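Local coordinates for pollen receptor-like kinase 3 (Arabidopsis thaliana, PDB 5WLS), which probably acts as a pollen receptor-like kinase, sensing signals outside the cell through a leucine-rich-repeat ectodomain that resembles SERK co-receptors, at residues Ser1-Arg9 / Ile59-Asn67. Sequence-based numbering, arbitrary orientation.
Sequences SEPLVRFKR and IEDLKDLPN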
loop_
_atom_site.group_PDB
_atom_site.type_symbol
_atom_site.label_atom_id
_atom_site.label_comp_id
_atom_site.label_asym_id
_atom_site.label_seq_id
_atom_site.Cartn_x
_atom_site.Cartn_y
_atom_site.Cartn_z
ATOM N N SER A 1 -1.328 -24.235 -4.625
ATOM C CA SER A 1 -1.728 -22.912 -4.160
ATOM C C SER A 1 -2.268 -22.945 -2.726
ATOM O O SER A 1 -2.692 -21.926 -2.191
ATOM C CB SER A 1 -2.745 -22.283 -5.109
ATOM O OG SER A 1 -2.096 -21.804 -6.277
ATOM N N GLU A 2 -2.238 -24.119 -2.110
ATOM C CA GLU A 2 -2.661 -24.285 -0.723
ATOM C C GLU A 2 -1.516 -24.133 0.295
ATOM O O GLU A 2 -1.702 -23.454 1.321
ATOM C CB GLU A 2 -3.383 -25.634 -0.551
ATOM C CG GLU A 2 -2.655 -26.891 -1.047
ATOM C CD GLU A 2 -2.664 -27.042 -2.562
ATOM O OE1 GLU A 2 -1.766 -26.471 -3.213
ATOM O OE2 GLU A 2 -3.559 -27.727 -3.100
ATOM N N PRO A 3 -0.297 -24.722 0.063
ATOM C CA PRO A 3 0.688 -24.778 1.155
ATOM C C PRO A 3 1.384 -23.462 1.458
ATOM O O PRO A 3 1.811 -23.215 2.587
ATOM C CB PRO A 3 1.697 -25.815 0.648
ATOM C CG PRO A 3 1.693 -25.626 -0.820
ATOM C CD PRO A 3 0.271 -25.281 -1.186
ATOM N N LEU A 4 1.530 -22.625 0.452
ATOM C CA LEU A 4 2.157 -21.318 0.616
ATOM C C LEU A 4 1.210 -20.327 1.272
ATOM O O LEU A 4 1.632 -19.515 2.112
ATOM C CB LEU A 4 2.606 -20.811 -0.749
ATOM C CG LEU A 4 1.492 -20.557 -1.766
ATOM C CD1 LEU A 4 2.100 -19.986 -2.947
ATOM C CD2 LEU A 4 0.687 -21.747 -2.192
ATOM N N VAL A 5 -0.056 -20.363 0.860
ATOM C CA VAL A 5 -1.110 -19.607 1.518
ATOM C C VAL A 5 -1.216 -19.998 2.988
ATOM O O VAL A 5 -1.456 -19.142 3.851
ATOM C CB VAL A 5 -2.423 -19.807 0.744
ATOM C CG1 VAL A 5 -3.554 -19.088 1.398
ATOM C CG2 VAL A 5 -2.244 -19.302 -0.674
ATOM N N ARG A 6 -1.005 -21.282 3.316
ATOM C CA ARG A 6 -1.080 -21.570 4.743
ATOM C C ARG A 6 0.283 -21.485 5.429
ATOM O O ARG A 6 0.337 -21.486 6.662
ATOM C CB ARG A 6 -1.713 -22.939 5.006
ATOM C CG ARG A 6 -2.195 -23.058 6.454
ATOM C CD ARG A 6 -1.824 -24.348 7.146
ATOM N NE ARG A 6 -2.677 -24.597 8.309
ATOM C CZ ARG A 6 -2.336 -25.379 9.329
ATOM N NH1 ARG A 6 -1.160 -25.990 9.333
ATOM N NH2 ARG A 6 -3.171 -25.551 10.347
ATOM N N PHE A 7 1.372 -21.332 4.670
ATOM C CA PHE A 7 2.580 -20.736 5.236
ATOM C C PHE A 7 2.265 -19.338 5.729
ATOM O O PHE A 7 2.612 -18.962 6.852
ATOM C CB PHE A 7 3.712 -20.648 4.200
ATOM C CG PHE A 7 4.276 -21.967 3.745
ATOM C CD1 PHE A 7 3.996 -23.152 4.407
ATOM C CD2 PHE A 7 5.126 -22.003 2.650
ATOM C CE1 PHE A 7 4.531 -24.344 3.953
ATOM C CE2 PHE A 7 5.669 -23.188 2.203
ATOM C CZ PHE A 7 5.372 -24.361 2.857
ATOM N N LYS A 8 1.587 -18.558 4.885
ATOM C CA LYS A 8 1.323 -17.163 5.198
ATOM C C LYS A 8 0.334 -17.034 6.349
ATOM O O LYS A 8 0.465 -16.133 7.188
ATOM C CB LYS A 8 0.804 -16.449 3.952
ATOM C CG LYS A 8 0.800 -14.943 4.053
ATOM C CD LYS A 8 -0.594 -14.434 4.355
ATOM C CE LYS A 8 -0.635 -12.922 4.360
ATOM N NZ LYS A 8 -1.991 -12.425 4.711
ATOM N N ARG A 9 -0.658 -17.920 6.411
ATOM C CA ARG A 9 -1.577 -17.894 7.544
ATOM C C ARG A 9 -0.884 -18.210 8.863
ATOM O O ARG A 9 -1.296 -17.696 9.912
ATOM C CB ARG A 9 -2.713 -18.885 7.309
ATOM C CG ARG A 9 -3.617 -19.049 8.494
ATOM C CD ARG A 9 -5.053 -19.138 8.071
ATOM N NE ARG A 9 -5.585 -17.902 7.502
ATOM C CZ ARG A 9 -6.494 -17.144 8.103
ATOM N NH1 ARG A 9 -6.922 -17.461 9.311
ATOM N NH2 ARG A 9 -6.944 -16.048 7.515
ATOM N N ILE A 59 7.172 -12.538 2.404
ATOM C CA ILE A 59 6.769 -12.318 1.022
ATOM C C ILE A 59 7.268 -13.421 0.093
ATOM O O ILE A 59 6.713 -13.605 -0.996
ATOM C CB ILE A 59 7.227 -10.902 0.617
ATOM C CG1 ILE A 59 6.179 -9.898 1.097
ATOM C CG2 ILE A 59 7.457 -10.761 -0.884
ATOM C CD1 ILE A 59 6.543 -8.479 0.864
ATOM N N GLU A 60 8.260 -14.207 0.515
ATOM C CA GLU A 60 8.664 -15.353 -0.294
ATOM C C GLU A 60 7.526 -16.355 -0.439
ATOM O O GLU A 60 7.418 -17.029 -1.470
ATOM C CB GLU A 60 9.894 -16.031 0.314
ATOM C CG GLU A 60 11.136 -15.153 0.367
ATOM C CD GLU A 60 11.662 -14.790 -1.011
ATOM O OE1 GLU A 60 11.487 -15.593 -1.950
ATOM O OE2 GLU A 60 12.257 -13.700 -1.151
ATOM N N ASP A 61 6.663 -16.462 0.576
ATOM C CA ASP A 61 5.452 -17.267 0.440
ATOM C C ASP A 61 4.533 -16.700 -0.636
ATOM O O ASP A 61 3.982 -17.449 -1.451
ATOM C CB ASP A 61 4.717 -17.349 1.779
ATOM C CG ASP A 61 5.508 -18.098 2.832
ATOM O OD1 ASP A 61 6.321 -18.970 2.462
ATOM O OD2 ASP A 61 5.311 -17.820 4.033
ATOM N N LEU A 62 4.356 -15.376 -0.658
ATOM C CA LEU A 62 3.450 -14.769 -1.629
ATOM C C LEU A 62 4.030 -14.760 -3.037
ATOM O O LEU A 62 3.271 -14.620 -4.002
ATOM C CB LEU A 62 3.097 -13.339 -1.212
ATOM C CG LEU A 62 2.508 -13.083 0.178
ATOM C CD1 LEU A 62 2.247 -11.594 0.367
ATOM C CD2 LEU A 62 1.237 -13.889 0.405
ATOM N N LYS A 63 5.350 -14.902 -3.181
ATOM C CA LYS A 63 5.944 -15.005 -4.508
ATOM C C LYS A 63 5.585 -16.310 -5.201
ATOM O O LYS A 63 5.645 -16.380 -6.433
ATOM C CB LYS A 63 7.467 -14.875 -4.429
ATOM C CG LYS A 63 7.974 -13.445 -4.362
ATOM C CD LYS A 63 9.447 -13.401 -3.985
ATOM C CE LYS A 63 10.335 -13.716 -5.182
ATOM N NZ LYS A 63 11.780 -13.527 -4.869
ATOM N N ASP A 64 5.213 -17.339 -4.442
ATOM C CA ASP A 64 4.846 -18.620 -5.026
ATOM C C ASP A 64 3.411 -18.642 -5.553
ATOM O O ASP A 64 2.952 -19.696 -6.005
ATOM C CB ASP A 64 5.061 -19.739 -4.002
ATOM C CG ASP A 64 6.502 -19.890 -3.583
ATOM O OD1 ASP A 64 7.399 -19.534 -4.374
ATOM O OD2 ASP A 64 6.733 -20.362 -2.448
ATOM N N LEU A 65 2.695 -17.506 -5.507
ATOM C CA LEU A 65 1.432 -17.307 -6.211
ATOM C C LEU A 65 1.695 -16.463 -7.446
ATOM O O LEU A 65 1.825 -15.234 -7.337
ATOM C CB LEU A 65 0.394 -16.628 -5.312
ATOM C CG LEU A 65 0.158 -17.193 -3.919
ATOM C CD1 LEU A 65 -0.729 -16.282 -3.086
ATOM C CD2 LEU A 65 -0.620 -18.484 -4.230
ATOM N N PRO A 66 1.747 -17.058 -8.642
ATOM C CA PRO A 66 2.236 -16.310 -9.810
ATOM C C PRO A 66 1.253 -15.311 -10.379
ATOM O O PRO A 66 1.685 -14.418 -11.119
ATOM C CB PRO A 66 2.543 -17.420 -10.829
ATOM C CG PRO A 66 1.612 -18.517 -10.472
ATOM C CD PRO A 66 1.471 -18.468 -8.964
ATOM N N ASN A 67 -0.037 -15.408 -10.072
ATOM C CA ASN A 67 -0.993 -14.449 -10.601
ATOM C C ASN A 67 -1.647 -13.634 -9.500
ATOM O O ASN A 67 -2.713 -13.045 -9.721
ATOM C CB ASN A 67 -2.059 -15.174 -11.424
ATOM C CG ASN A 67 -1.459 -16.162 -12.402
ATOM O OD1 ASN A 67 -1.512 -17.373 -12.179
ATOM N ND2 ASN A 67 -0.818 -15.655 -13.445
#
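Leu4 of helix 3-9 packs against Asp61 and Leu65 of segment 59-67, and no residue of the two segments is more covered by the other. Leu4 CB lies 3.7 Å from the carbonyl O of Asp61, and Leu4 CG sits 3.9 Å from CD2 of Leu65. At the tip the two methyls divide the work: Leu4 CD1 points toward Asp61 O and Leu65 CD2, though its approach to Asp64 is too tight to be trusted, whereas Leu4 CD2 stays at the side, 4.1 Å from Leu65 CD2. This placement follows from the first torsion of Leu4 (chi1 63°), which sets CG between the backbone N and the carbonyl carbon. Leu65 CD2 also meets Val5, at 4.0 Å from Val5 CG2, the two side chains crossing at about a right angle.

The two short helices run nearly antiparallel, their axes 8.6 Å apart at closest approach. Helix 3-9 belongs to the N-terminal cap of the leucine-rich-repeat solenoid, and here it packs against the helix that follows the first strands of the main sheet. Strand 42-47 touches both segments, its Ile46 meeting Lys8 and Leu62 and its Val43 meeting Leu65. Lys8 CG approaches Leu62 CD2 to 3.8 Å, before the lysine chain bends at chi2 and carries its amine away.

Toward the exposed side, Asp61 sets its carboxylate beside Phe7 CB and the ring edge, a plausible weak electrostatic match between a carboxylate oxygen and ring C-H groups. Asp61 OD2 lies 3.3 Å from Phe7 CB, while Asp61 OD1 comes close to the ring plane, 3.3 Å from Phe7 CD2; carboxylate and ring planes are 51° apart. Replacing Asp61 by an alanine removes the carboxylate, which would probably leave Phe7 CB and the ring edge at CD2 without their partner and open a gap between the helices.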